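Local coordinates for peptidoglycan glycosyltransferase (Atopobium parvulum, PDB 4OVD), which belongs to the penicillin-binding proteins, joining a dimerisation-type region to a penicillin-binding domain in one chain, at residues D52-A57 with G187-M192; N66-A71 with Y154-V159; N182-G187 with Q217-S222; G258-A263 with P437-S442. All blocks are in the same frame, centred on the assembly; numbering follows the deposited sequence.

Contact 1 (D52-A57 with G187-M192); sequences DIVLHA and GTNGHM
I53 to L55 pair with G190 to M192 as two antiparallel beta strands, in register I53 with M192, V54 with H191 and L55 with G190. Together with strand 210-211 they make a small three-stranded sheet, in which 53-55 is an edge strand and 190-192 the middle one. M192 N donates to I53 O at 2.7 Å. The I53 N to M192 O bond is modelled very short, so its length is doubtful. The L55 and G190 backbones bond in both directions. G190 N meets L55 O at 2.7 Å, and L55 N meets G190 O at 2.9 Å.

Side chains alternate between the two faces. I53, L55 and selenomethionine M192 share one. I53 CB packs on M192 CB at 3.9 Å. The M192 chain is bent at chi3 (-135°), and its methyl CE turns towards L55 CD2, with the two side chains nearly at right angles. On the other face V54 and H191 lie side by side and point the same way. V54 CG2 comes to the edge of the H191 ring, 3.9 Å from ND1.

I210 backs L55 and M192 from the third strand. The H191 backbone bonds to T211 there. Beyond the paired strands, the N189 amide continues the link: A57 N donates to N189 OD1 at 2.8 Å, tilted 19° from the amide carbonyl plane.

Contact 2 (N66-A71 with Y154-V159); sequences NGNVLA and YPYGNV
The rings of Y154 and Y156 meet strand 69-74 of the mixed six-stranded sheet. They come from a loop of two consecutive beta turns that follows edge strand 151-153. The Y156 ring has V69 O at its edge, near the ring plane, with CE2 3.4 Å from that oxygen. L70 CD2 approaches the same ring obliquely and lies 4.0 Å from CE2. Y156 CG lies beside the backbone N, opposite the carbonyl carbon (chi1 -69°), and from there the ring reaches V69 O and N68. The Y154 ring takes A71 CB obliquely, with CE1 3.7 Å from the methyl carbon. L70 O also lies obliquely to it.

The turns are type I from Y154 to G157 and type II' from Y156 to V159. G157 N bonds back to Y154 O in the first; the closing bond of the second is weak. P155 and Y156 are the middle residues of the type I turn, and both direct their CB atoms toward the strand. No hydrogen bond joins the two segments. Backbone carbonyls instead meet carbon atoms. L70 O accepts a CA-H...O contact from Y154 CA at 3.5 Å, and P155 CD also lies beside that oxygen.

In a classic beta bulge, L70 and A71 both face I62 of the neighbouring strand. I225 of helix 225-242 touches N68, L70 and Y156.

At the far end of Y156 the hydroxyl reaches N68. The amide and ring planes stand 81° apart. Y156 OH is 3.1 Å from N68 OD1, but the angle is too poor for a hydrogen bond. The same OH is also 3.1 Å from N68 CB.

Contact 3 (N182-G187 with Q217-S222); sequences NDILAG and QDIVLS
The one-turn helix 182-185 packs beside the start of strand 219-221, a strand of the mixed six-stranded sheet. One backbone hydrogen bond joins the two segments. Q217 N donates to I184 O at 3.0 Å, with an N-H...O angle of 165°. The bond therefore uses a carbonyl from the helix end and an N-H just ahead of the strand.

I184 and L185 add side-chain contacts beside this bond. The side chains of I184 and I219 run nearly at right angles. Their CD1 atoms are modelled too close together, so the exact fit there is doubtful. L185 leaves its backbone away from the strand, but its end comes back. Its CG sits beside the backbone N (chi1 -75°), and from there CD2 reaches to 3.6 Å from Q217 O. The same L185 CD2 is 4.4 Å from I219 CB. The Q217 side chain is extended beyond CG, and its OE1 is 4.1 Å from I184 CB.

At the end of the helix A186 N bonds to N182 O at 2.7 Å; A186 is the first residue to leave helical geometry. I62 of strand 62-63 touches both L185 and I219. The L185 backbone bonds to G60, while the I219 backbone bonds to T61 and Y63. M440 packs on I219 from the strand neighbouring 219-221 in the sheet. The helix thus packs at the mixed sheet, where strand 219-221 runs between 62-63, parallel to it, and 440-443, antiparallel to it.

Contact 4 (G258-A263 with P437-S442); sequences GEIYAA and PHFMVS
H438 and F439 each present a ring face to the 258-260 chain. This buried contact joins strand 260-266, at the edge of the five-stranded antiparallel sheet, to the chain leading into strand 440-443 of the mixed sheet. E259 and H438 form a single beta bridge.

I260 CD1 lies over one face of the F439 ring, 3.9 Å from its centroid and offset toward the rim, a CH-pi contact. I260 CG2 reaches the rim of the same ring at CE1, while A263 CB sits at its edge. E259 CA makes a second CH-pi contact over the H438 ring, 4.3 Å from the centroid. E259 CG lies 3.6 Å from H438 NE2, and the carboxylate plane stands 89° from the ring plane. Placing CG between the backbone N and carbonyl carbon (chi1 64°) swings the H438 ring back over G258 and E259. H438 ND1 bonds to T436 O, and W450 stacks on the ring.

H438 N donates to G258 O at 3.1 Å, and I260 N to H438 O at 3.0 Å. The E259 carboxylate continues to V441, where OE2 meets CG2 at 3.8 Å.

Contacts 2, 3 and 4 all reach the mixed six-stranded sheet. Contacts 3 and 4 join directly, since strands 219-221 and 440-443 are neighbours there. S222 N lies 2.8 Å from F439 O and V220 N 2.8 Å from S442 O, both probable hydrogen bonds. Contact 2 touches contact 3 by packing, L70 CD1 to L221 CD1 at 4.2 Å. Contacts 2 and 4 do not touch; their nearest atoms are about 8 Å apart. Contact 1 is remote from the chain centre, its own centre about 41 Å away and about 33 Å from that of contact 4. It nevertheless shares G187 with contact 3; helix 182-185 and strand 190-192 follow each other in the chain.

Contact 1 (D52-A57 with G187-M192)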
loop_
_atom_site.group_PDB
_atom_site.type_symbol
_atom_site.label_atom_id
_atom_site.label_comp_id
_atom_site.label_asym_id
_atom_site.label_seq_id
_atom_site.Cartn_x
_atom_site.Cartn_y
_atom_site.Cartn_z
ATOM N N ASP A 52 34.650 -4.141 -35.360
ATOM C CA ASP A 52 33.845 -3.176 -34.604
ATOM C C ASP A 52 33.784 -3.527 -33.111
ATOM O O ASP A 52 33.098 -4.431 -32.669
ATOM C CB ASP A 52 32.489 -3.032 -35.274
ATOM C CG ASP A 52 32.636 -2.704 -36.759
ATOM O OD1 ASP A 52 33.667 -2.080 -37.124
ATOM O OD2 ASP A 52 31.746 -3.079 -37.560
ATOM N N ILE A 53 34.556 -2.788 -32.336
ATOM C CA ILE A 53 34.657 -3.045 -30.929
ATOM C C ILE A 53 33.597 -2.209 -30.206
ATOM O O ILE A 53 33.255 -1.089 -30.625
ATOM C CB ILE A 53 36.084 -2.756 -30.465
ATOM C CG1 ILE A 53 37.072 -3.323 -31.488
ATOM C CG2 ILE A 53 36.356 -3.368 -29.105
ATOM C CD1 ILE A 53 38.523 -3.189 -31.082
ATOM N N VAL A 54 33.008 -2.803 -29.172
ATOM C CA VAL A 54 32.008 -2.123 -28.373
ATOM C C VAL A 54 32.645 -1.469 -27.130
ATOM O O VAL A 54 33.476 -2.071 -26.442
ATOM C CB VAL A 54 30.843 -3.072 -28.013
ATOM C CG1 VAL A 54 29.909 -2.442 -26.994
ATOM C CG2 VAL A 54 30.060 -3.425 -29.275
ATOM N N LEU A 55 32.342 -0.187 -26.936
ATOM C CA LEU A 55 32.768 0.555 -25.747
ATOM C C LEU A 55 31.485 0.538 -24.879
ATOM O O LEU A 55 30.540 1.314 -25.109
ATOM C CB LEU A 55 33.182 1.979 -26.121
ATOM C CG LEU A 55 34.218 2.108 -27.264
ATOM C CD1 LEU A 55 34.543 3.565 -27.497
ATOM C CD2 LEU A 55 35.462 1.297 -26.975
ATOM N N HIS A 56 31.430 -0.353 -23.899
ATOM C CA HIS A 56 30.200 -0.531 -23.101
ATOM C C HIS A 56 29.837 0.628 -22.183
ATOM O O HIS A 56 30.624 0.969 -21.360
ATOM C CB HIS A 56 30.317 -1.793 -22.269
ATOM C CG HIS A 56 30.209 -3.046 -23.077
ATOM N ND1 HIS A 56 31.299 -3.641 -23.681
ATOM C CD2 HIS A 56 29.134 -3.808 -23.397
ATOM C CE1 HIS A 56 30.905 -4.725 -24.322
ATOM N NE2 HIS A 56 29.598 -4.852 -24.160
ATOM N N ALA A 57 28.657 1.232 -22.332
ATOM C CA ALA A 57 28.265 2.341 -21.430
ATOM C C ALA A 57 27.993 1.723 -20.105
ATOM O O ALA A 57 27.734 0.527 -19.999
ATOM C CB ALA A 57 26.994 3.033 -21.911
ATOM N N GLY A 187 22.594 3.270 -20.814
ATOM C CA GLY A 187 23.110 4.350 -21.595
ATOM C C GLY A 187 23.044 3.815 -22.966
ATOM O O GLY A 187 22.273 2.905 -23.238
ATOM N N THR A 188 23.955 4.310 -23.779
ATOM C CA THR A 188 24.098 3.903 -25.139
ATOM C C THR A 188 25.543 3.542 -25.330
ATOM O O THR A 188 26.434 4.371 -25.086
ATOM C CB THR A 188 23.792 5.081 -26.072
ATOM O OG1 THR A 188 22.482 5.586 -25.768
ATOM C CG2 THR A 188 23.885 4.635 -27.521
ATOM N N ASN A 189 25.785 2.325 -25.773
ATOM C CA ASN A 189 27.137 1.904 -25.978
ATOM C C ASN A 189 27.869 2.702 -27.052
ATOM O O ASN A 189 27.230 3.327 -27.896
ATOM C CB ASN A 189 27.139 0.455 -26.371
ATOM C CG ASN A 189 26.784 -0.461 -25.223
ATOM O OD1 ASN A 189 26.985 -0.133 -24.042
ATOM N ND2 ASN A 189 26.365 -1.669 -25.569
ATOM N N GLY A 190 29.199 2.706 -26.953
ATOM C CA GLY A 190 30.076 3.332 -27.936
ATOM C C GLY A 190 30.594 2.248 -28.868
ATOM O O GLY A 190 30.330 1.047 -28.656
ATOM N N HIS A 191 31.325 2.655 -29.904
ATOM C CA HIS A 191 31.906 1.715 -30.843
ATOM C C HIS A 191 33.217 2.187 -31.417
ATOM O O HIS A 191 33.353 3.352 -31.755
ATOM C CB HIS A 191 30.971 1.476 -32.037
ATOM C CG HIS A 191 29.580 1.139 -31.638
ATOM N ND1 HIS A 191 29.222 -0.116 -31.198
ATOM C CD2 HIS A 191 28.468 1.908 -31.549
ATOM C CE1 HIS A 191 27.941 -0.111 -30.873
ATOM N NE2 HIS A 191 27.458 1.100 -31.090
HETATM N N MSE A 192 34.171 1.267 -31.515
HETATM C CA MSE A 192 35.476 1.496 -32.139
HETATM C C MSE A 192 35.342 0.602 -33.345
HETATM O O MSE A 192 35.298 -0.632 -33.200
HETATM C CB MSE A 192 36.647 0.953 -31.350
HETATM C CG MSE A 192 37.419 2.038 -30.622
HETATM SE SE MSE A 192 38.822 1.071 -29.673
HETATM C CE MSE A 192 38.671 1.997 -27.945
#

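Contact 2 (N66-A71 with Y154-V159)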
loop_
_atom_site.group_PDB
_atom_site.type_symbol
_atom_site.label_atom_id
_atom_site.label_comp_id
_atom_site.label_asym_id
_atom_site.label_seq_id
_atom_site.Cartn_x
_atom_site.Cartn_y
_atom_site.Cartn_z
ATOM N N ASN A 66 19.611 8.929 1.393
ATOM C CA ASN A 66 20.754 9.486 2.117
ATOM C C ASN A 66 22.003 9.460 1.231
ATOM O O ASN A 66 23.099 9.789 1.670
ATOM C CB ASN A 66 21.015 8.664 3.375
ATOM C CG ASN A 66 19.834 8.687 4.340
ATOM O OD1 ASN A 66 19.332 9.753 4.681
ATOM N ND2 ASN A 66 19.384 7.506 4.781
ATOM N N GLY A 67 21.859 9.046 -0.026
ATOM C CA GLY A 67 23.003 8.991 -0.903
ATOM C C GLY A 67 23.773 7.679 -0.913
ATOM O O GLY A 67 24.761 7.579 -1.583
ATOM N N ASN A 68 23.372 6.678 -0.150
ATOM C CA ASN A 68 24.050 5.413 -0.263
ATOM C C ASN A 68 23.807 4.832 -1.686
ATOM O O ASN A 68 22.716 4.979 -2.321
ATOM C CB ASN A 68 23.552 4.449 0.801
ATOM C CG ASN A 68 23.778 4.959 2.212
ATOM O OD1 ASN A 68 24.908 5.001 2.694
ATOM N ND2 ASN A 68 22.682 5.276 2.921
ATOM N N VAL A 69 24.852 4.201 -2.204
ATOM C CA VAL A 69 24.821 3.594 -3.529
ATOM C C VAL A 69 24.129 2.252 -3.349
ATOM O O VAL A 69 24.532 1.442 -2.482
ATOM C CB VAL A 69 26.236 3.450 -4.172
ATOM C CG1 VAL A 69 26.192 2.661 -5.481
ATOM C CG2 VAL A 69 26.850 4.829 -4.414
ATOM N N LEU A 70 23.061 2.039 -4.126
ATOM C CA LEU A 70 22.324 0.808 -4.004
ATOM C C LEU A 70 22.734 -0.051 -5.148
ATOM O O LEU A 70 22.916 -1.239 -4.987
ATOM C CB LEU A 70 20.824 1.065 -3.993
ATOM C CG LEU A 70 20.277 1.972 -2.905
ATOM C CD1 LEU A 70 18.765 2.061 -3.008
ATOM C CD2 LEU A 70 20.691 1.506 -1.508
ATOM N N ALA A 71 22.925 0.569 -6.313
ATOM C CA ALA A 71 23.364 -0.142 -7.489
ATOM C C ALA A 71 24.269 0.713 -8.363
ATOM O O ALA A 71 24.001 1.883 -8.631
ATOM C CB ALA A 71 22.169 -0.607 -8.284
ATOM N N TYR A 154 25.552 -4.637 -6.152
ATOM C CA TYR A 154 24.589 -4.259 -5.138
ATOM C C TYR A 154 25.278 -4.384 -3.822
ATOM O O TYR A 154 25.442 -5.461 -3.285
ATOM C CB TYR A 154 23.384 -5.169 -5.161
ATOM C CG TYR A 154 22.698 -5.179 -6.466
ATOM C CD1 TYR A 154 21.852 -4.169 -6.817
ATOM C CD2 TYR A 154 22.902 -6.191 -7.348
ATOM C CE1 TYR A 154 21.235 -4.167 -8.025
ATOM C CE2 TYR A 154 22.284 -6.201 -8.548
ATOM C CZ TYR A 154 21.452 -5.183 -8.870
ATOM O OH TYR A 154 20.836 -5.185 -10.063
ATOM N N PRO A 155 25.727 -3.154 -3.328
ATOM C CA PRO A 155 26.512 -3.260 -2.104
ATOM C C PRO A 155 25.827 -3.766 -0.863
ATOM O O PRO A 155 26.536 -4.203 0.027
ATOM C CB PRO A 155 26.916 -1.824 -1.827
ATOM C CG PRO A 155 27.007 -1.212 -3.138
ATOM C CD PRO A 155 25.762 -1.667 -3.737
ATOM N N TYR A 156 24.513 -3.665 -0.752
ATOM C CA TYR A 156 23.874 -4.056 0.480
ATOM C C TYR A 156 23.351 -5.428 0.332
ATOM O O TYR A 156 22.590 -5.896 1.128
ATOM C CB TYR A 156 22.763 -3.118 0.847
ATOM C CG TYR A 156 23.246 -1.763 1.237
ATOM C CD1 TYR A 156 23.529 -1.456 2.545
ATOM C CD2 TYR A 156 23.416 -0.793 0.303
ATOM C CE1 TYR A 156 23.975 -0.214 2.897
ATOM C CE2 TYR A 156 23.852 0.449 0.646
ATOM C CZ TYR A 156 24.140 0.728 1.945
ATOM O OH TYR A 156 24.576 1.974 2.261
ATOM N N GLY A 157 23.800 -6.080 -0.708
ATOM C CA GLY A 157 23.402 -7.444 -1.017
ATOM C C GLY A 157 21.950 -7.544 -1.399
ATOM O O GLY A 157 21.495 -6.793 -2.251
ATOM N N ASN A 158 21.227 -8.438 -0.724
ATOM C CA ASN A 158 19.804 -8.702 -0.986
ATOM C C ASN A 158 18.812 -7.709 -0.448
ATOM O O ASN A 158 17.604 -7.820 -0.726
ATOM C CB ASN A 158 19.418 -10.073 -0.454
ATOM C CG ASN A 158 20.132 -11.196 -1.185
ATOM O OD1 ASN A 158 20.404 -11.109 -2.393
ATOM N ND2 ASN A 158 20.417 -12.263 -0.467
ATOM N N VAL A 159 19.313 -6.711 0.263
ATOM C CA VAL A 159 18.453 -5.713 0.864
ATOM C C VAL A 159 17.873 -4.785 -0.191
ATOM O O VAL A 159 18.582 -4.044 -0.840
ATOM C CB VAL A 159 19.189 -4.808 1.889
ATOM C CG1 VAL A 159 18.186 -3.830 2.481
ATOM C CG2 VAL A 159 19.854 -5.622 3.007
#

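Contact 3 (N182-G187 with Q217-S222)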
loop_
_atom_site.group_PDB
_atom_site.type_symbol
_atom_site.label_atom_id
_atom_site.label_comp_id
_atom_site.label_asym_id
_atom_site.label_seq_id
_atom_site.Cartn_x
_atom_site.Cartn_y
_atom_site.Cartn_z
ATOM N N ASN A 182 14.503 1.555 -17.218
ATOM C CA ASN A 182 15.641 1.040 -17.967
ATOM C C ASN A 182 16.088 2.002 -19.046
ATOM O O ASN A 182 17.275 2.143 -19.245
ATOM C CB ASN A 182 15.293 -0.290 -18.621
ATOM C CG ASN A 182 16.473 -0.900 -19.308
ATOM O OD1 ASN A 182 17.398 -1.349 -18.655
ATOM N ND2 ASN A 182 16.421 -0.970 -20.645
ATOM N N ASP A 183 15.156 2.665 -19.728
ATOM C CA ASP A 183 15.551 3.564 -20.836
ATOM C C ASP A 183 16.305 4.770 -20.347
ATOM O O ASP A 183 17.129 5.312 -21.074
ATOM C CB ASP A 183 14.420 3.916 -21.802
ATOM C CG ASP A 183 13.218 4.496 -21.122
ATOM O OD1 ASP A 183 13.300 4.870 -19.924
ATOM O OD2 ASP A 183 12.166 4.566 -21.799
ATOM N N ILE A 184 16.081 5.189 -19.107
ATOM C CA ILE A 184 16.906 6.261 -18.635
ATOM C C ILE A 184 18.138 5.709 -17.932
ATOM O O ILE A 184 19.198 6.295 -18.008
ATOM C CB ILE A 184 16.119 7.404 -17.926
ATOM C CG1 ILE A 184 15.572 7.003 -16.581
ATOM C CG2 ILE A 184 15.016 7.930 -18.843
ATOM C CD1 ILE A 184 16.649 7.000 -15.546
ATOM N N LEU A 185 18.062 4.550 -17.297
ATOM C CA LEU A 185 19.264 3.974 -16.594
ATOM C C LEU A 185 20.313 3.392 -17.579
ATOM O O LEU A 185 21.537 3.350 -17.301
ATOM C CB LEU A 185 18.814 2.838 -15.698
ATOM C CG LEU A 185 18.108 3.268 -14.438
ATOM C CD1 LEU A 185 17.399 2.157 -13.706
ATOM C CD2 LEU A 185 19.179 3.891 -13.545
ATOM N N ALA A 186 19.829 2.856 -18.689
ATOM C CA ALA A 186 20.714 2.249 -19.723
ATOM C C ALA A 186 21.333 3.368 -20.523
ATOM O O ALA A 186 20.684 4.344 -20.905
ATOM C CB ALA A 186 19.911 1.362 -20.665
ATOM N N GLY A 187 22.594 3.270 -20.814
ATOM C CA GLY A 187 23.110 4.350 -21.595
ATOM C C GLY A 187 23.044 3.815 -22.966
ATOM O O GLY A 187 22.273 2.905 -23.238
ATOM N N GLN A 217 21.632 7.639 -16.914
ATOM C CA GLN A 217 21.409 8.692 -15.936
ATOM C C GLN A 217 21.181 8.159 -14.536
ATOM O O GLN A 217 20.476 7.174 -14.331
ATOM C CB GLN A 217 20.200 9.521 -16.334
ATOM C CG GLN A 217 20.506 10.548 -17.405
ATOM C CD GLN A 217 19.308 11.439 -17.694
ATOM O OE1 GLN A 217 18.169 10.963 -17.846
ATOM N NE2 GLN A 217 19.565 12.745 -17.799
ATOM N N ASP A 218 21.772 8.814 -13.573
ATOM C CA ASP A 218 21.619 8.449 -12.173
ATOM C C ASP A 218 20.212 8.702 -11.690
ATOM O O ASP A 218 19.493 9.544 -12.240
ATOM C CB ASP A 218 22.620 9.202 -11.330
ATOM C CG ASP A 218 24.030 8.854 -11.708
ATOM O OD1 ASP A 218 24.214 7.743 -12.260
ATOM O OD2 ASP A 218 24.935 9.670 -11.483
ATOM N N ILE A 219 19.805 7.898 -10.721
ATOM C CA ILE A 219 18.478 7.984 -10.171
ATOM C C ILE A 219 18.600 8.011 -8.659
ATOM O O ILE A 219 19.424 7.282 -8.093
ATOM C CB ILE A 219 17.670 6.738 -10.612
ATOM C CG1 ILE A 219 16.398 7.132 -11.314
ATOM C CG2 ILE A 219 17.511 5.699 -9.527
ATOM C CD1 ILE A 219 16.704 7.933 -12.573
ATOM N N VAL A 220 17.860 8.916 -8.016
ATOM C CA VAL A 220 17.820 8.954 -6.556
ATOM C C VAL A 220 16.450 8.529 -6.091
ATOM O O VAL A 220 15.447 9.059 -6.525
ATOM C CB VAL A 220 18.065 10.362 -5.960
ATOM C CG1 VAL A 220 18.093 10.281 -4.440
ATOM C CG2 VAL A 220 19.359 10.951 -6.514
ATOM N N LEU A 221 16.421 7.559 -5.194
ATOM C CA LEU A 221 15.178 7.048 -4.649
ATOM C C LEU A 221 14.847 7.559 -3.273
ATOM O O LEU A 221 15.717 7.961 -2.489
ATOM C CB LEU A 221 15.263 5.539 -4.521
ATOM C CG LEU A 221 15.677 4.776 -5.791
ATOM C CD1 LEU A 221 15.579 3.287 -5.475
ATOM C CD2 LEU A 221 14.832 5.095 -7.009
ATOM N N SER A 222 13.575 7.472 -2.961
ATOM C CA SER A 222 13.059 7.849 -1.654
ATOM C C SER A 222 13.377 6.828 -0.586
ATOM O O SER A 222 13.210 7.093 0.581
ATOM C CB SER A 222 11.543 8.011 -1.753
ATOM O OG SER A 222 10.975 6.916 -2.407
#

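Contact 4 (G258-A263 with P437-S442)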
loop_
_atom_site.group_PDB
_atom_site.type_symbol
_atom_site.label_atom_id
_atom_site.label_comp_id
_atom_site.label_asym_id
_atom_site.label_seq_id
_atom_site.Cartn_x
_atom_site.Cartn_y
_atom_site.Cartn_z
ATOM N N GLY A 258 4.214 11.443 -0.997
ATOM C CA GLY A 258 4.041 10.178 -1.671
ATOM C C GLY A 258 5.295 9.326 -1.734
ATOM O O GLY A 258 5.222 8.180 -2.154
ATOM N N GLU A 259 6.431 9.827 -1.262
ATOM C CA GLU A 259 7.709 9.072 -1.317
ATOM C C GLU A 259 7.660 7.845 -0.445
ATOM O O GLU A 259 7.123 7.923 0.653
ATOM C CB GLU A 259 8.876 9.951 -0.853
ATOM C CG GLU A 259 9.165 11.087 -1.824
ATOM C CD GLU A 259 10.235 12.096 -1.324
ATOM O OE1 GLU A 259 10.715 11.966 -0.158
ATOM O OE2 GLU A 259 10.595 13.025 -2.116
ATOM N N ILE A 260 8.183 6.716 -0.953
ATOM C CA ILE A 260 8.208 5.434 -0.227
ATOM C C ILE A 260 9.541 5.206 0.456
ATOM O O ILE A 260 10.635 5.126 -0.197
ATOM C CB ILE A 260 7.867 4.302 -1.163
ATOM C CG1 ILE A 260 6.419 4.477 -1.673
ATOM C CG2 ILE A 260 7.981 2.938 -0.448
ATOM C CD1 ILE A 260 6.133 3.694 -2.957
ATOM N N TYR A 261 9.490 5.134 1.778
ATOM C CA TYR A 261 10.689 4.964 2.523
ATOM C C TYR A 261 11.165 3.548 2.537
ATOM O O TYR A 261 12.369 3.312 2.621
ATOM C CB TYR A 261 10.514 5.385 3.956
ATOM C CG TYR A 261 10.056 6.779 4.170
ATOM C CD1 TYR A 261 10.876 7.862 3.847
ATOM C CD2 TYR A 261 8.874 7.016 4.835
ATOM C CE1 TYR A 261 10.460 9.157 4.078
ATOM C CE2 TYR A 261 8.450 8.307 5.104
ATOM C CZ TYR A 261 9.253 9.369 4.754
ATOM O OH TYR A 261 8.792 10.609 5.040
ATOM N N ALA A 262 10.229 2.624 2.519
ATOM C CA ALA A 262 10.523 1.178 2.512
ATOM C C ALA A 262 9.329 0.384 2.044
ATOM O O ALA A 262 8.207 0.803 2.209
ATOM C CB ALA A 262 10.915 0.713 3.886
ATOM N N ALA A 263 9.572 -0.763 1.425
ATOM C CA ALA A 263 8.494 -1.600 0.970
ATOM C C ALA A 263 8.989 -2.981 0.649
ATOM O O ALA A 263 10.070 -3.159 0.034
ATOM C CB ALA A 263 7.831 -0.966 -0.260
ATOM N N PRO A 437 1.966 7.245 -4.700
ATOM C CA PRO A 437 3.125 6.605 -4.027
ATOM C C PRO A 437 4.236 6.380 -5.081
ATOM O O PRO A 437 3.942 6.096 -6.216
ATOM C CB PRO A 437 2.560 5.294 -3.423
ATOM C CG PRO A 437 1.080 5.400 -3.562
ATOM C CD PRO A 437 0.791 6.360 -4.717
ATOM N N HIS A 438 5.488 6.514 -4.721
ATOM C CA HIS A 438 6.528 6.411 -5.701
ATOM C C HIS A 438 7.884 6.310 -5.100
ATOM O O HIS A 438 8.073 6.653 -3.992
ATOM C CB HIS A 438 6.481 7.588 -6.645
ATOM C CG HIS A 438 6.755 8.893 -5.980
ATOM N ND1 HIS A 438 5.762 9.690 -5.476
ATOM C CD2 HIS A 438 7.910 9.536 -5.736
ATOM C CE1 HIS A 438 6.293 10.764 -4.944
ATOM N NE2 HIS A 438 7.595 10.696 -5.095
ATOM N N PHE A 439 8.823 5.828 -5.881
ATOM C CA PHE A 439 10.152 5.553 -5.424
ATOM C C PHE A 439 11.181 6.557 -5.898
ATOM O O PHE A 439 12.106 6.822 -5.212
ATOM C CB PHE A 439 10.595 4.186 -5.895
ATOM C CG PHE A 439 9.820 3.063 -5.315
ATOM C CD1 PHE A 439 10.068 2.637 -4.059
ATOM C CD2 PHE A 439 8.851 2.430 -6.045
ATOM C CE1 PHE A 439 9.368 1.609 -3.518
ATOM C CE2 PHE A 439 8.147 1.386 -5.519
ATOM C CZ PHE A 439 8.409 0.976 -4.249
HETATM N N MSE A 440 11.029 7.067 -7.101
HETATM C CA MSE A 440 12.013 7.945 -7.671
HETATM C C MSE A 440 11.780 9.363 -7.317
HETATM O O MSE A 440 10.741 9.916 -7.612
HETATM C CB MSE A 440 12.056 7.901 -9.177
HETATM C CG MSE A 440 13.112 8.850 -9.698
HETATM SE SE MSE A 440 13.324 8.544 -11.615
ATOM N N VAL A 441 12.778 9.951 -6.701
ATOM C CA VAL A 441 12.792 11.354 -6.353
ATOM C C VAL A 441 13.443 12.215 -7.423
ATOM O O VAL A 441 12.929 13.248 -7.762
ATOM C CB VAL A 441 13.556 11.576 -5.055
ATOM C CG1 VAL A 441 13.494 13.031 -4.663
ATOM C CG2 VAL A 441 12.972 10.740 -3.960
ATOM N N SER A 442 14.581 11.783 -7.937
ATOM C CA SER A 442 15.271 12.518 -8.978
ATOM C C SER A 442 15.925 11.661 -10.024
ATOM O O SER A 442 16.445 10.607 -9.735
ATOM C CB SER A 442 16.331 13.415 -8.383
ATOM O OG SER A 442 16.373 14.621 -9.083
#